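Local coordinates for Iron(III) ABC transporter, periplasmic iron-compound-binding protein (Vibrio cholerae, PDB 5GGY) that probably binds ferric siderophores such as desferal in the periplasm and delivers them to an ABC transporter for iron uptake, at residues K207-L212 with S235-A240. Residues are numbered along the deposited sequence; the frame is centred on the assembly and turned at random.
Sequences KRLSEL and SVLWRA
Trp238 N and Arg239 N share one acceptor, the carbonyl oxygen of the N-cap residue Ser235: Arg239 N lies 3.0 Å from Ser235 O, and Trp238 N makes a weak bond to it. Leu237 and Trp238 of this turn face the 3-10 segment 209-212, whose own turn is closed by Leu212 N on Leu209 O at 3.0 Å. Leu237 and Leu209 carry the contact about equally. With CG anti to the backbone N (chi1 -179°), the forked end of Leu237 reaches across to Leu209 and Ser210. Its CD2 methyl lies 3.6 Å from Ser210 N and 3.8 Å from Leu209 CB, while the other branch, CD1, rests 3.9 Å from Ser210 CB. Leu209 has the same extended form (chi1 179°), and the two leucines run alongside each other, pointing opposite ways, with Leu209 CD2 3.8 Å from Leu237 CD2. In the two-lobed class III (cluster A) fold expected of this siderophore-binding family, where the long helix 130-154 links the lobes, the contact lies in the C-terminal lobe: it joins the end of strand 204-208 to the second of two short helices, 229-234 and 236-239, after strand 219-223. The remaining Leu209 methyl, CD1, meets the indole of Trp238 at its edge, near the ring plane, 4.2 Å from CE3, the two side chains roughly perpendicular. Outside the contact, Leu209 also packs on Val173 of strand 172-176, and Trp238 on Val244 of helix 242-245.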
loop_
_atom_site.group_PDB
_atom_site.type_symbol
_atom_site.label_atom_id
_atom_site.label_comp_id
_atom_site.label_asym_id
_atom_site.label_seq_id
_atom_site.Cartn_x
_atom_site.Cartn_y
_atom_site.Cartn_z
ATOM N N LYS A 207 29.848 -6.942 -6.756
ATOM C CA LYS A 207 30.971 -6.845 -5.833
ATOM C C LYS A 207 31.790 -8.129 -5.797
ATOM O O LYS A 207 31.268 -9.216 -6.045
ATOM C CB LYS A 207 30.478 -6.522 -4.421
ATOM C CG LYS A 207 29.832 -5.159 -4.271
ATOM C CD LYS A 207 30.826 -4.049 -4.559
ATOM C CE LYS A 207 30.218 -2.680 -4.306
ATOM N NZ LYS A 207 31.170 -1.590 -4.666
ATOM N N ARG A 208 33.077 -7.992 -5.491
ATOM C CA ARG A 208 33.914 -9.142 -5.182
ATOM C C ARG A 208 33.379 -9.791 -3.911
ATOM O O ARG A 208 32.870 -9.096 -3.031
ATOM C CB ARG A 208 35.375 -8.728 -4.999
ATOM C CG ARG A 208 35.965 -7.941 -6.160
ATOM C CD ARG A 208 37.395 -7.517 -5.854
ATOM N NE ARG A 208 37.487 -6.778 -4.598
ATOM C CZ ARG A 208 37.468 -5.453 -4.504
ATOM N NH1 ARG A 208 37.367 -4.708 -5.597
ATOM N NH2 ARG A 208 37.555 -4.869 -3.316
ATOM N N LEU A 209 33.481 -11.114 -3.816
ATOM C CA LEU A 209 32.963 -11.822 -2.650
ATOM C C LEU A 209 33.660 -11.373 -1.370
ATOM O O LEU A 209 33.040 -11.301 -0.309
ATOM C CB LEU A 209 33.111 -13.335 -2.821
ATOM C CG LEU A 209 32.614 -14.188 -1.652
ATOM C CD1 LEU A 209 31.123 -13.968 -1.415
ATOM C CD2 LEU A 209 32.920 -15.666 -1.867
ATOM N N SER A 210 34.947 -11.057 -1.481
ATOM C CA SER A 210 35.742 -10.623 -0.337
ATOM C C SER A 210 35.217 -9.337 0.305
ATOM O O SER A 210 35.510 -9.053 1.467
ATOM C CB SER A 210 37.198 -10.427 -0.758
ATOM O OG SER A 210 37.297 -9.472 -1.801
ATOM N N GLU A 211 34.440 -8.562 -0.449
ATOM C CA GLU A 211 33.881 -7.312 0.062
ATOM C C GLU A 211 32.869 -7.553 1.174
ATOM O O GLU A 211 32.572 -6.649 1.953
ATOM C CB GLU A 211 33.222 -6.508 -1.063
ATOM C CG GLU A 211 34.198 -5.737 -1.938
ATOM C CD GLU A 211 34.885 -4.601 -1.197
ATOM O OE1 GLU A 211 34.334 -4.119 -0.184
ATOM O OE2 GLU A 211 35.982 -4.189 -1.632
ATOM N N LEU A 212 32.344 -8.773 1.248
ATOM C CA LEU A 212 31.373 -9.121 2.281
ATOM C C LEU A 212 32.023 -9.239 3.657
ATOM O O LEU A 212 31.336 -9.423 4.659
ATOM C CB LEU A 212 30.657 -10.427 1.930
ATOM C CG LEU A 212 29.737 -10.396 0.709
ATOM C CD1 LEU A 212 28.873 -11.644 0.673
ATOM C CD2 LEU A 212 28.877 -9.145 0.718
ATOM N N SER A 235 34.567 -22.917 0.237
ATOM C CA SER A 235 35.672 -22.034 -0.112
ATOM C C SER A 235 36.230 -21.321 1.117
ATOM O O SER A 235 35.500 -20.999 2.054
ATOM C CB SER A 235 35.231 -21.010 -1.159
ATOM O OG SER A 235 34.158 -20.221 -0.677
ATOM N N VAL A 236 37.538 -21.092 1.100
ATOM C CA VAL A 236 38.240 -20.462 2.209
ATOM C C VAL A 236 37.730 -19.049 2.478
ATOM O O VAL A 236 37.567 -18.645 3.630
ATOM C CB VAL A 236 39.757 -20.409 1.939
ATOM C CG1 VAL A 236 40.502 -19.955 3.183
ATOM C CG2 VAL A 236 40.255 -21.769 1.479
ATOM N N LEU A 237 37.471 -18.305 1.405
ATOM C CA LEU A 237 37.016 -16.920 1.518
ATOM C C LEU A 237 35.655 -16.825 2.200
ATOM O O LEU A 237 35.370 -15.861 2.909
ATOM C CB LEU A 237 36.956 -16.264 0.136
ATOM C CG LEU A 237 36.514 -14.800 0.065
ATOM C CD1 LEU A 237 37.442 -13.918 0.887
ATOM C CD2 LEU A 237 36.457 -14.327 -1.380
ATOM N N TRP A 238 34.820 -17.836 1.988
ATOM C CA TRP A 238 33.475 -17.858 2.551
ATOM C C TRP A 238 33.465 -18.384 3.982
ATOM O O TRP A 238 32.776 -17.838 4.841
ATOM C CB TRP A 238 32.553 -18.705 1.674
ATOM C CG TRP A 238 31.168 -18.886 2.222
ATOM C CD1 TRP A 238 30.723 -19.909 3.004
ATOM C CD2 TRP A 238 30.044 -18.022 2.016
ATOM N NE1 TRP A 238 29.394 -19.736 3.300
ATOM C CE2 TRP A 238 28.953 -18.585 2.704
ATOM C CE3 TRP A 238 29.856 -16.826 1.315
ATOM C CZ2 TRP A 238 27.691 -17.993 2.715
ATOM C CZ3 TRP A 238 28.600 -16.238 1.326
ATOM C CH2 TRP A 238 27.535 -16.823 2.023
ATOM N N ARG A 239 34.233 -19.440 4.237
ATOM C CA ARG A 239 34.300 -20.029 5.572
ATOM C C ARG A 239 34.942 -19.078 6.578
ATOM O O ARG A 239 34.788 -19.246 7.788
ATOM C CB ARG A 239 35.072 -21.353 5.545
ATOM C CG ARG A 239 34.191 -22.594 5.594
ATOM C CD ARG A 239 34.992 -23.814 6.019
ATOM N NE ARG A 239 34.431 -24.454 7.206
ATOM C CZ ARG A 239 34.730 -24.110 8.456
ATOM N NH1 ARG A 239 35.588 -23.126 8.688
ATOM N NH2 ARG A 239 34.171 -24.749 9.474
ATOM N N ALA A 240 35.658 -18.078 6.070
ATOM C CA ALA A 240 36.335 -17.108 6.922
ATOM C C ALA A 240 35.542 -15.808 7.037
ATOM O O ALA A 240 36.066 -14.790 7.488
ATOM C CB ALA A 240 37.734 -16.828 6.393
#